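Local coordinates for aminotransferase, class III (Deinococcus radiodurans, PDB 3I4J), which probably catalyses the pyridoxal-phosphate-dependent transfer of amino groups as a class III aminotransferase, at residues E19-Y24 and A411-G416; Y31-S36 and I43-A48; G37-N42 and E232-M237. The protein carries 1 engineered substitution. One frame throughout, in Å; residues are numbered along the deposited sequence.

Interactions 1 and 2 lie side by side, their centres 8 Å apart, and share the small antiparallel sheet of strands 14-19, 22-25 and 30-32. Backbone contacts from Gly20 to His45 and from Val21 to Asp33, both probable hydrogen bonds, join them. Interaction 3 follows 12 Å from interaction 2, at the short helix 36-39, and is about 17 Å from interaction 1, centre to centre. Interactions 2 and 3 alternate along the chain, and residues of all three reach the second subunit. Interaction 1 encloses the other two, tying the N-terminal strands to the C-terminal helix 411-428, whereas interaction 3 carries the N-terminal region inward to the seven-stranded sheet.

Interaction 1: E19-Y24 and A411-G416; sequences EGVFLY and AAEVDG. Engineered in segment 411-416: Gly416 (natural residue Glu).
The side-chain carboxylate of Glu413 overlaps the isopropyl group of Val21, and the two side chains approach from opposite directions. Val21 CG2 sits above the carboxylate, 3.6 Å from Glu413 CD, and both valine methyls reach Glu413 OE1. A second neighbour is Phe22, whose CE2 lies 3.6 Å from Glu413 OE2. The ring and carboxylate planes are turned 85° against each other, and the oxygen approaches the ring obliquely. Within the turn itself, Val21 CG2 also rests over one face of the Phe22 ring, offset toward its rim, so this one methyl touches both groups, which lie about at right angles as seen from it.

The glutamate gets there by an extended chain: with CG anti to the carbonyl carbon (chi1 -59°) and the next bond trans (chi2 176°), its head group is carried straight off the helix toward the turn. That turn is of type II', from Glu19 to Phe22, and joins strands 14-19 and 22-25 as a tight beta hairpin, closed by backbone bonds in both directions between its end residues. A water bridges the two segments, accepting from Val21 N at 2.9 Å and donating to Glu413 OE2 at 2.8 Å.

Glu413 OE1 meanwhile takes a hydrogen bond from the backbone N of Thr410, just ahead of helix 411-428. Phe22 has a cation-pi partner in Arg30 of the adjacent strand.

Each carboxylate oxygen thus has a polar partner although nonpolar groups press on it, one from the helix start and one from the bridging water. The nearby amino end of the helix would probably stabilise its negative charge, so a single acidic side chain can both engage the backbone at the start of the helix and reach the hairpin through water.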
ATOM      1  N   GLU C  19      18.994  -2.809 -15.364  1.00 23.28           N
ATOM      2  CA  GLU C  19      19.002  -2.502 -16.795  1.00 25.57           C
ATOM      3  C   GLU C  19      18.353  -3.644 -17.575  1.00 23.78           C
ATOM      4  O   GLU C  19      18.917  -4.731 -17.658  1.00 22.96           O
ATOM      5  CB  GLU C  19      20.440  -2.345 -17.305  1.00 28.48           C
ATOM      6  CG  GLU C  19      21.269  -1.249 -16.659  1.00 33.87           C
ATOM      7  CD  GLU C  19      22.711  -1.254 -17.158  1.00 36.59           C
ATOM      8  OE1 GLU C  19      23.459  -0.305 -16.844  1.00 41.75           O
ATOM      9  OE2 GLU C  19      23.098  -2.214 -17.861  1.00 38.35           O
ATOM     10  N   GLY C  20      17.187  -3.393 -18.160  1.00 24.43           N
ATOM     11  CA  GLY C  20      16.515  -4.435 -18.921  1.00 24.10           C
ATOM     12  C   GLY C  20      16.097  -5.586 -18.030  1.00 23.84           C
ATOM     13  O   GLY C  20      15.367  -5.387 -17.057  1.00 23.83           O
ATOM     14  N   VAL C  21      16.556  -6.793 -18.343  1.00 23.36           N
ATOM     15  CA  VAL C  21      16.204  -7.950 -17.532  1.00 23.13           C
ATOM     16  C   VAL C  21      17.281  -8.231 -16.486  1.00 23.09           C
ATOM     17  O   VAL C  21      17.236  -9.251 -15.798  1.00 25.55           O
ATOM     18  CB  VAL C  21      16.009  -9.219 -18.408  1.00 24.01           C
ATOM     19  CG1 VAL C  21      14.945  -8.954 -19.468  1.00 23.59           C
ATOM     20  CG2 VAL C  21      17.329  -9.618 -19.065  1.00 23.34           C
ATOM     21  N   PHE C  22      18.235  -7.314 -16.346  1.00 23.15           N
ATOM     22  CA  PHE C  22      19.335  -7.506 -15.397  1.00 22.74           C
ATOM     23  C   PHE C  22      19.399  -6.582 -14.181  1.00 21.57           C
ATOM     24  O   PHE C  22      18.981  -5.428 -14.231  1.00 22.50           O
ATOM     25  CB  PHE C  22      20.673  -7.396 -16.132  1.00 24.44           C
ATOM     26  CG  PHE C  22      20.855  -8.409 -17.218  1.00 25.68           C
ATOM     27  CD1 PHE C  22      21.192  -9.723 -16.913  1.00 26.85           C
ATOM     28  CD2 PHE C  22      20.673  -8.051 -18.548  1.00 27.08           C
ATOM     29  CE1 PHE C  22      21.349 -10.668 -17.924  1.00 27.55           C
ATOM     30  CE2 PHE C  22      20.827  -8.989 -19.566  1.00 27.97           C
ATOM     31  CZ  PHE C  22      21.165 -10.297 -19.254  1.00 28.84           C
ATOM     32  N   LEU C  23      19.958  -7.115 -13.099  1.00 22.10           N
ATOM     33  CA  LEU C  23      20.157  -6.373 -11.857  1.00 21.97           C
ATOM     34  C   LEU C  23      21.647  -6.429 -11.503  1.00 23.95           C
ATOM     35  O   LEU C  23      22.320  -7.425 -11.779  1.00 25.26           O
ATOM     36  CB  LEU C  23      19.339  -6.990 -10.721  1.00 22.34           C
ATOM     37  CG  LEU C  23      17.816  -6.857 -10.794  1.00 20.17           C
ATOM     38  CD1 LEU C  23      17.202  -7.617  -9.618  1.00 22.50           C
ATOM     39  CD2 LEU C  23      17.401  -5.389 -10.753  1.00 20.12           C
ATOM     40  N   TYR C  24      22.158  -5.365 -10.891  1.00 23.02           N
ATOM     41  CA  TYR C  24      23.569  -5.304 -10.507  1.00 23.05           C
ATOM     42  C   TYR C  24      23.677  -4.910  -9.038  1.00 22.92           C
ATOM     43  O   TYR C  24      22.967  -4.004  -8.595  1.00 22.14           O
ATOM     44  CB  TYR C  24      24.302  -4.250 -11.352  1.00 24.82           C
ATOM     45  CG  TYR C  24      24.214  -4.446 -12.852  1.00 26.93           C
ATOM     46  CD1 TYR C  24      25.285  -4.983 -13.571  1.00 27.64           C
ATOM     47  CD2 TYR C  24      23.061  -4.094 -13.553  1.00 26.03           C
ATOM     48  CE1 TYR C  24      25.206  -5.164 -14.953  1.00 27.69           C
ATOM     49  CE2 TYR C  24      22.971  -4.274 -14.933  1.00 28.15           C
ATOM     50  CZ  TYR C  24      24.047  -4.811 -15.625  1.00 29.15           C
ATOM     51  OH  TYR C  24      23.944  -5.017 -16.984  1.00 32.14           O
ATOM     52  N   ALA C 411      14.970 -13.164 -27.116  1.00 26.60           N
ATOM     53  CA  ALA C 411      15.124 -14.596 -27.348  1.00 26.88           C
ATOM     54  C   ALA C 411      16.468 -15.074 -26.809  1.00 27.08           C
ATOM     55  O   ALA C 411      16.559 -16.129 -26.180  1.00 24.59           O
ATOM     56  CB  ALA C 411      15.017 -14.901 -28.840  1.00 28.36           C
ATOM     57  N   ALA C 412      17.516 -14.292 -27.049  1.00 27.65           N
ATOM     58  CA  ALA C 412      18.846 -14.655 -26.580  1.00 28.48           C
ATOM     59  C   ALA C 412      18.876 -14.703 -25.056  1.00 26.21           C
ATOM     60  O   ALA C 412      19.504 -15.585 -24.465  1.00 24.66           O
ATOM     61  CB  ALA C 412      19.879 -13.657 -27.097  1.00 30.13           C
ATOM     62  N   GLU C 413      18.192 -13.753 -24.421  1.00 25.86           N
ATOM     63  CA  GLU C 413      18.151 -13.708 -22.963  1.00 24.68           C
ATOM     64  C   GLU C 413      17.349 -14.885 -22.393  1.00 24.54           C
ATOM     65  O   GLU C 413      17.633 -15.358 -21.294  1.00 23.96           O
ATOM     66  CB  GLU C 413      17.583 -12.358 -22.499  1.00 26.30           C
ATOM     67  CG  GLU C 413      18.424 -11.177 -23.004  1.00 25.88           C
ATOM     68  CD  GLU C 413      17.860  -9.815 -22.648  1.00 28.35           C
ATOM     69  OE1 GLU C 413      16.619  -9.671 -22.576  1.00 27.97           O
ATOM     70  OE2 GLU C 413      18.666  -8.875 -22.461  1.00 27.36           O
ATOM     71  N   VAL C 414      16.356 -15.369 -23.139  1.00 24.68           N
ATOM     72  CA  VAL C 414      15.587 -16.521 -22.676  1.00 24.77           C
ATOM     73  C   VAL C 414      16.531 -17.731 -22.660  1.00 25.54           C
ATOM     74  O   VAL C 414      16.505 -18.543 -21.735  1.00 24.36           O
ATOM     75  CB  VAL C 414      14.369 -16.822 -23.597  1.00 25.82           C
ATOM     76  CG1 VAL C 414      13.798 -18.204 -23.278  1.00 26.39           C
ATOM     77  CG2 VAL C 414      13.287 -15.779 -23.388  1.00 24.72           C
ATOM     78  N   ASP C 415      17.380 -17.846 -23.678  1.00 26.97           N
ATOM     79  CA  ASP C 415      18.321 -18.961 -23.719  1.00 28.01           C
ATOM     80  C   ASP C 415      19.332 -18.842 -22.581  1.00 27.86           C
ATOM     81  O   ASP C 415      19.742 -19.847 -22.003  1.00 27.61           O
ATOM     82  CB  ASP C 415      19.047 -19.020 -25.067  1.00 30.67           C
ATOM     83  CG  ASP C 415      18.148 -19.495 -26.191  1.00 32.95           C
ATOM     84  OD1 ASP C 415      17.314 -20.393 -25.946  1.00 33.99           O
ATOM     85  OD2 ASP C 415      18.278 -18.982 -27.320  1.00 35.33           O
ATOM     86  N   GLY C 416      19.725 -17.612 -22.259  1.00 26.88           N
ATOM     87  CA  GLY C 416      20.669 -17.405 -21.173  1.00 25.84           C
ATOM     88  C   GLY C 416      20.059 -17.818 -19.846  1.00 24.99           C
ATOM     89  O   GLY C 416      20.718 -18.416 -18.993  1.00 25.50           O
TER
HETATM   90  O   HOH W   1      18.020  -6.695 -20.871  1.00 28.07           O

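Interaction 2: Y31-S36 and I43-A48; sequences YLDGSS and IGHGRA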
ATOM      1  N   TYR C  31      22.818 -10.115 -12.270  1.00 24.76           N
ATOM      2  CA  TYR C  31      21.798 -11.149 -12.155  1.00 24.27           C
ATOM      3  C   TYR C  31      20.747 -10.995 -13.250  1.00 25.16           C
ATOM      4  O   TYR C  31      20.385  -9.882 -13.627  1.00 25.64           O
ATOM      5  CB  TYR C  31      21.067 -11.031 -10.817  1.00 24.59           C
ATOM      6  CG  TYR C  31      21.936 -10.993  -9.586  1.00 24.64           C
ATOM      7  CD1 TYR C  31      22.116 -12.131  -8.805  1.00 25.43           C
ATOM      8  CD2 TYR C  31      22.527  -9.799  -9.161  1.00 25.50           C
ATOM      9  CE1 TYR C  31      22.851 -12.088  -7.624  1.00 26.44           C
ATOM     10  CE2 TYR C  31      23.269  -9.747  -7.977  1.00 24.52           C
ATOM     11  CZ  TYR C  31      23.422 -10.892  -7.216  1.00 25.36           C
ATOM     12  OH  TYR C  31      24.120 -10.850  -6.033  1.00 28.03           O
ATOM     13  N   LEU C  32      20.254 -12.120 -13.755  1.00 24.30           N
ATOM     14  CA  LEU C  32      19.194 -12.094 -14.751  1.00 23.30           C
ATOM     15  C   LEU C  32      17.946 -12.240 -13.880  1.00 22.75           C
ATOM     16  O   LEU C  32      17.839 -13.186 -13.102  1.00 22.44           O
ATOM     17  CB  LEU C  32      19.327 -13.275 -15.721  1.00 24.26           C
ATOM     18  CG  LEU C  32      18.504 -13.221 -17.018  1.00 24.30           C
ATOM     19  CD1 LEU C  32      19.024 -14.275 -17.990  1.00 26.61           C
ATOM     20  CD2 LEU C  32      17.025 -13.441 -16.725  1.00 25.02           C
ATOM     21  N   ASP C  33      17.028 -11.284 -13.985  1.00 22.62           N
ATOM     22  CA  ASP C  33      15.805 -11.289 -13.190  1.00 22.65           C
ATOM     23  C   ASP C  33      14.788 -12.262 -13.778  1.00 23.18           C
ATOM     24  O   ASP C  33      13.816 -11.853 -14.419  1.00 23.08           O
ATOM     25  CB  ASP C  33      15.211  -9.881 -13.156  1.00 23.27           C
ATOM     26  CG  ASP C  33      14.312  -9.660 -11.965  1.00 22.78           C
ATOM     27  OD1 ASP C  33      13.942 -10.651 -11.296  1.00 25.20           O
ATOM     28  OD2 ASP C  33      13.970  -8.493 -11.697  1.00 22.68           O
ATOM     29  N   GLY C  34      15.021 -13.548 -13.543  1.00 22.86           N
ATOM     30  CA  GLY C  34      14.156 -14.592 -14.074  1.00 23.16           C
ATOM     31  C   GLY C  34      12.713 -14.594 -13.608  1.00 23.45           C
ATOM     32  O   GLY C  34      11.866 -15.219 -14.242  1.00 24.90           O
ATOM     33  N   SER C  35      12.424 -13.907 -12.507  1.00 21.71           N
ATOM     34  CA  SER C  35      11.062 -13.848 -11.987  1.00 21.87           C
ATOM     35  C   SER C  35      10.553 -12.410 -11.889  1.00 21.29           C
ATOM     36  O   SER C  35       9.559 -12.148 -11.206  1.00 20.39           O
ATOM     37  CB  SER C  35      10.999 -14.505 -10.609  1.00 23.33           C
ATOM     38  OG  SER C  35      11.870 -13.845  -9.709  1.00 25.22           O
ATOM     39  N   SER C  36      11.232 -11.489 -12.574  1.00 21.24           N
ATOM     40  CA  SER C  36      10.855 -10.071 -12.564  1.00 21.51           C
ATOM     41  C   SER C  36      10.642  -9.636 -11.117  1.00 21.87           C
ATOM     42  O   SER C  36       9.671  -8.942 -10.799  1.00 20.17           O
ATOM     43  CB  SER C  36       9.558  -9.859 -13.351  1.00 23.00           C
ATOM     44  OG  SER C  36       9.647 -10.406 -14.656  1.00 22.68           O
ATOM     45  N   ILE C  43       7.995  -4.760 -17.624  1.00 22.32           N
ATOM     46  CA  ILE C  43       8.595  -4.132 -18.796  1.00 21.60           C
ATOM     47  C   ILE C  43      10.103  -3.933 -18.697  1.00 21.93           C
ATOM     48  O   ILE C  43      10.707  -3.231 -19.511  1.00 21.63           O
ATOM     49  CB  ILE C  43       7.900  -2.789 -19.132  1.00 21.85           C
ATOM     50  CG1 ILE C  43       8.216  -1.728 -18.072  1.00 23.05           C
ATOM     51  CG2 ILE C  43       6.400  -3.007 -19.213  1.00 22.46           C
ATOM     52  CD1 ILE C  43       7.701  -0.338 -18.447  1.00 21.78           C
ATOM     53  N   GLY C  44      10.713  -4.575 -17.707  1.00 20.72           N
ATOM     54  CA  GLY C  44      12.150  -4.459 -17.542  1.00 22.22           C
ATOM     55  C   GLY C  44      12.549  -3.303 -16.650  1.00 23.06           C
ATOM     56  O   GLY C  44      11.728  -2.449 -16.316  1.00 22.62           O
ATOM     57  N   HIS C  45      13.822  -3.272 -16.273  1.00 22.60           N
ATOM     58  CA  HIS C  45      14.329  -2.234 -15.389  1.00 22.91           C
ATOM     59  C   HIS C  45      15.008  -1.068 -16.100  1.00 23.70           C
ATOM     60  O   HIS C  45      15.508  -1.209 -17.217  1.00 24.02           O
ATOM     61  CB  HIS C  45      15.313  -2.847 -14.394  1.00 23.24           C
ATOM     62  CG  HIS C  45      14.738  -3.972 -13.591  1.00 23.77           C
ATOM     63  ND1 HIS C  45      14.978  -5.297 -13.884  1.00 22.71           N
ATOM     64  CD2 HIS C  45      13.922  -3.966 -12.512  1.00 22.25           C
ATOM     65  CE1 HIS C  45      14.335  -6.059 -13.016  1.00 20.86           C
ATOM     66  NE2 HIS C  45      13.688  -5.276 -12.174  1.00 24.65           N
ATOM     67  N   GLY C  46      15.010   0.081 -15.429  1.00 22.54           N
ATOM     68  CA  GLY C  46      15.660   1.274 -15.950  1.00 22.74           C
ATOM     69  C   GLY C  46      14.977   2.062 -17.052  1.00 24.89           C
ATOM     70  O   GLY C  46      15.661   2.752 -17.811  1.00 25.14           O
ATOM     71  N   ARG C  47      13.652   1.985 -17.150  1.00 25.22           N
ATOM     72  CA  ARG C  47      12.934   2.721 -18.190  1.00 25.80           C
ATOM     73  C   ARG C  47      12.913   4.218 -17.885  1.00 26.12           C
ATOM     74  O   ARG C  47      12.145   4.680 -17.035  1.00 23.73           O
ATOM     75  CB  ARG C  47      11.487   2.228 -18.325  1.00 28.22           C
ATOM     76  CG  ARG C  47      11.304   0.711 -18.414  1.00 30.34           C
ATOM     77  CD  ARG C  47      11.845   0.074 -19.690  1.00 34.16           C
ATOM     78  NE  ARG C  47      11.186   0.534 -20.908  1.00 35.69           N
ATOM     79  CZ  ARG C  47      10.791  -0.268 -21.898  1.00 35.12           C
ATOM     80  NH1 ARG C  47      10.968  -1.579 -21.819  1.00 35.00           N
ATOM     81  NH2 ARG C  47      10.254   0.247 -22.994  1.00 33.38           N
ATOM     82  N   ALA C  48      13.762   4.975 -18.574  1.00 26.61           N
ATOM     83  CA  ALA C  48      13.817   6.417 -18.374  1.00 26.89           C
ATOM     84  C   ALA C  48      12.505   7.060 -18.801  1.00 26.04           C
ATOM     85  O   ALA C  48      12.115   8.096 -18.265  1.00 26.44           O
ATOM     86  CB  ALA C  48      14.977   7.014 -19.164  1.00 27.78           C
TER
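Asp33 and His45 make the contact between them, each directing its side chain toward the other segment. The carboxylate and the imidazole are almost coplanar, their planes 5° apart, although the side chains as a whole cross at about a right angle. Asp33 meets the ring at its edge: its CB lies in the ring plane, 3.9 Å from His45 CE1, and OD2 also approaches near that plane. The spacing modelled between OD2 and CE1 is too short to be trusted. Asp33 OD2 is 3.3 Å from His45 NE2, but the angle is too poor for a hydrogen bond.

With CG trans to the backbone N (chi1 -157°), the carboxylate of Asp33 also serves its own loop, where OD1 accepts from the backbone N of Gly37 beyond the type I turn Asp33-Ser36. His45 ND1 is turned to Gly20 O, to which it makes a weak hydrogen bond that helps to fix the rotation of the ring. Two residues on, Arg47 NH1 folds back to donate to Ile43 O at 2.9 Å, while its NH2 forms a salt bridge with Glu316.

The buried pair joins the chain around strand 30-32 to the loop leading into helix 48-60. Leu23 of strand 22-25 touches both residues, Ile43 packs on helix 300-315, and Phe63 of the second subunit lies against His45.

Interaction 3: G37-N42 and E232-M237; sequences GALVAN and EVMSGM
The flat carboxamide of Asn42 faces Met237 with its amino end, but ND2 lies 4.1 Å from Met237 O and the gap is spanned by a water. That water accepts from Asn42 ND2 at 2.8 Å and donates to Met237 O at 2.9 Å. At the other end of the amide, OD1 accepts a hydrogen bond from Arg239 NH1, so both polar ends are engaged and the rotation of the group is defined.

Beside this polar link is an apolar one. Leu39 CD2 drives against the thioether chain of Met234, 3.2 Å from CG and 3.3 Å from SD, which is tighter than usual for the carbon pair. The two side chains meet at a slant. The first two torsions of Met234 are extended (chi1 -176°), which brings CG and SD up to the leucine methyl; the bend at chi3 turns only the terminal CE.

The loop 232-237 is braced from within: Ser235 OG donates to Glu232 OE1 from above the carboxylate plane, 59° out of it, and Gly236 N bonds back to Glu232 O. Both oxygens of Glu232 are further engaged by the backbone N atoms of Ala245 and Leu246. The loop follows strand 227-231 of the seven-stranded sheet, at the carboxyl end of a parallel strand, the side on which fold-type I enzymes hold pyridoxal phosphate.

The chemistry is therefore divided: a close hydrocarbon and sulfur contact brings the two segments together, while the water accepts from the amide and donates to the main-chain carbonyl, giving each a partner in a buried setting.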
ATOM      1  N   GLY C  37      11.567 -10.033 -10.250  1.00 21.86           N
ATOM      2  CA  GLY C  37      11.432  -9.723  -8.841  1.00 23.92           C
ATOM      3  C   GLY C  37      10.454 -10.764  -8.316  1.00 26.81           C
ATOM      4  O   GLY C  37      10.832 -11.900  -8.017  1.00 28.52           O
ATOM      5  N   ALA C  38       9.189 -10.374  -8.216  1.00 25.28           N
ATOM      6  CA  ALA C  38       8.129 -11.274  -7.769  1.00 25.11           C
ATOM      7  C   ALA C  38       7.009 -11.094  -8.787  1.00 23.94           C
ATOM      8  O   ALA C  38       5.867 -10.797  -8.431  1.00 25.42           O
ATOM      9  CB  ALA C  38       7.653 -10.879  -6.371  1.00 24.47           C
ATOM     10  N   LEU C  39       7.363 -11.282 -10.058  1.00 24.27           N
ATOM     11  CA  LEU C  39       6.450 -11.114 -11.183  1.00 24.55           C
ATOM     12  C   LEU C  39       5.868  -9.706 -11.156  1.00 24.26           C
ATOM     13  O   LEU C  39       4.671  -9.496 -11.349  1.00 24.72           O
ATOM     14  CB  LEU C  39       5.345 -12.180 -11.162  1.00 26.27           C
ATOM     15  CG  LEU C  39       5.753 -13.470 -11.885  1.00 27.66           C
ATOM     16  CD1 LEU C  39       6.923 -14.136 -11.177  1.00 29.73           C
ATOM     17  CD2 LEU C  39       4.571 -14.409 -11.937  1.00 32.43           C
ATOM     18  N   VAL C  40       6.758  -8.744 -10.929  1.00 22.08           N
ATOM     19  CA  VAL C  40       6.407  -7.331 -10.848  1.00 20.75           C
ATOM     20  C   VAL C  40       6.962  -6.498 -12.010  1.00 21.87           C
ATOM     21  O   VAL C  40       6.227  -5.735 -12.638  1.00 20.11           O
ATOM     22  CB  VAL C  40       6.952  -6.701  -9.531  1.00 20.67           C
ATOM     23  CG1 VAL C  40       6.787  -5.182  -9.560  1.00 19.95           C
ATOM     24  CG2 VAL C  40       6.230  -7.282  -8.330  1.00 19.38           C
ATOM     25  N   ALA C  41       8.255  -6.650 -12.293  1.00 21.69           N
ATOM     26  CA  ALA C  41       8.919  -5.862 -13.341  1.00 21.25           C
ATOM     27  C   ALA C  41       8.641  -6.327 -14.766  1.00 21.96           C
ATOM     28  O   ALA C  41       9.553  -6.724 -15.498  1.00 20.02           O
ATOM     29  CB  ALA C  41      10.428  -5.834 -13.084  1.00 23.31           C
ATOM     30  N   ASN C  42       7.381  -6.227 -15.165  1.00 20.49           N
ATOM     31  CA  ASN C  42       6.939  -6.665 -16.485  1.00 23.25           C
ATOM     32  C   ASN C  42       7.581  -6.024 -17.712  1.00 23.10           C
ATOM     33  O   ASN C  42       7.691  -6.673 -18.750  1.00 22.83           O
ATOM     34  CB  ASN C  42       5.420  -6.523 -16.585  1.00 22.36           C
ATOM     35  CG  ASN C  42       4.681  -7.511 -15.698  1.00 24.86           C
ATOM     36  OD1 ASN C  42       5.287  -8.214 -14.886  1.00 22.28           O
ATOM     37  ND2 ASN C  42       3.360  -7.558 -15.841  1.00 25.13           N
ATOM     38  N   GLU C 232      -6.333 -11.233 -11.102  1.00 18.42           N
ATOM     39  CA  GLU C 232      -5.282 -11.133 -12.109  1.00 17.38           C
ATOM     40  C   GLU C 232      -4.080 -10.356 -11.586  1.00 19.33           C
ATOM     41  O   GLU C 232      -3.286  -9.835 -12.370  1.00 17.82           O
ATOM     42  CB  GLU C 232      -5.825 -10.441 -13.363  1.00 20.08           C
ATOM     43  CG  GLU C 232      -6.980 -11.183 -14.029  1.00 20.46           C
ATOM     44  CD  GLU C 232      -6.579 -11.905 -15.306  1.00 20.13           C
ATOM     45  OE1 GLU C 232      -5.367 -11.986 -15.610  1.00 21.09           O
ATOM     46  OE2 GLU C 232      -7.486 -12.400 -16.012  1.00 20.63           O
ATOM     47  N   VAL C 233      -3.936 -10.285 -10.265  1.00 18.45           N
ATOM     48  CA  VAL C 233      -2.819  -9.538  -9.695  1.00 21.98           C
ATOM     49  C   VAL C 233      -1.482 -10.005 -10.264  1.00 22.34           C
ATOM     50  O   VAL C 233      -0.581  -9.199 -10.488  1.00 24.97           O
ATOM     51  CB  VAL C 233      -2.801  -9.638  -8.150  1.00 22.13           C
ATOM     52  CG1 VAL C 233      -1.558  -8.962  -7.593  1.00 24.34           C
ATOM     53  CG2 VAL C 233      -4.048  -8.969  -7.579  1.00 22.57           C
ATOM     54  N   MET C 234      -1.351 -11.301 -10.517  1.00 21.95           N
ATOM     55  CA  MET C 234      -0.105 -11.818 -11.066  1.00 23.38           C
ATOM     56  C   MET C 234      -0.190 -12.190 -12.542  1.00 23.72           C
ATOM     57  O   MET C 234       0.778 -12.022 -13.284  1.00 25.32           O
ATOM     58  CB  MET C 234       0.351 -13.042 -10.275  1.00 25.16           C
ATOM     59  CG  MET C 234       1.688 -13.585 -10.731  1.00 29.20           C
ATOM     60  SD  MET C 234       2.222 -14.995  -9.742  1.00 34.97           S
ATOM     61  CE  MET C 234       2.119 -14.253  -8.069  1.00 28.57           C
ATOM     62  N   SER C 235      -1.353 -12.677 -12.963  1.00 22.53           N
ATOM     63  CA  SER C 235      -1.558 -13.125 -14.338  1.00 22.83           C
ATOM     64  C   SER C 235      -1.971 -12.068 -15.350  1.00 23.78           C
ATOM     65  O   SER C 235      -1.991 -12.341 -16.555  1.00 24.14           O
ATOM     66  CB  SER C 235      -2.615 -14.229 -14.359  1.00 22.64           C
ATOM     67  OG  SER C 235      -3.878 -13.706 -13.968  1.00 21.92           O
ATOM     68  N   GLY C 236      -2.306 -10.873 -14.874  1.00 23.45           N
ATOM     69  CA  GLY C 236      -2.752  -9.829 -15.777  1.00 23.02           C
ATOM     70  C   GLY C 236      -1.702  -8.978 -16.467  1.00 22.50           C
ATOM     71  O   GLY C 236      -0.497  -9.182 -16.317  1.00 22.46           O
ATOM     72  N   MET C 237      -2.198  -8.024 -17.250  1.00 21.16           N
ATOM     73  CA  MET C 237      -1.392  -7.068 -17.998  1.00 22.11           C
ATOM     74  C   MET C 237      -0.361  -7.648 -18.969  1.00 22.99           C
ATOM     75  O   MET C 237       0.774  -7.172 -19.042  1.00 23.73           O
ATOM     76  CB  MET C 237      -0.723  -6.081 -17.027  1.00 23.93           C
ATOM     77  CG  MET C 237      -1.723  -5.302 -16.142  1.00 25.65           C
ATOM     78  SD  MET C 237      -3.132  -4.518 -17.018  1.00 18.50           S
ATOM     79  CE  MET C 237      -4.390  -5.711 -16.710  1.00 32.07           C
TER
HETATM   80  O   HOH W   2       2.661  -5.500 -17.653  1.00 32.41           O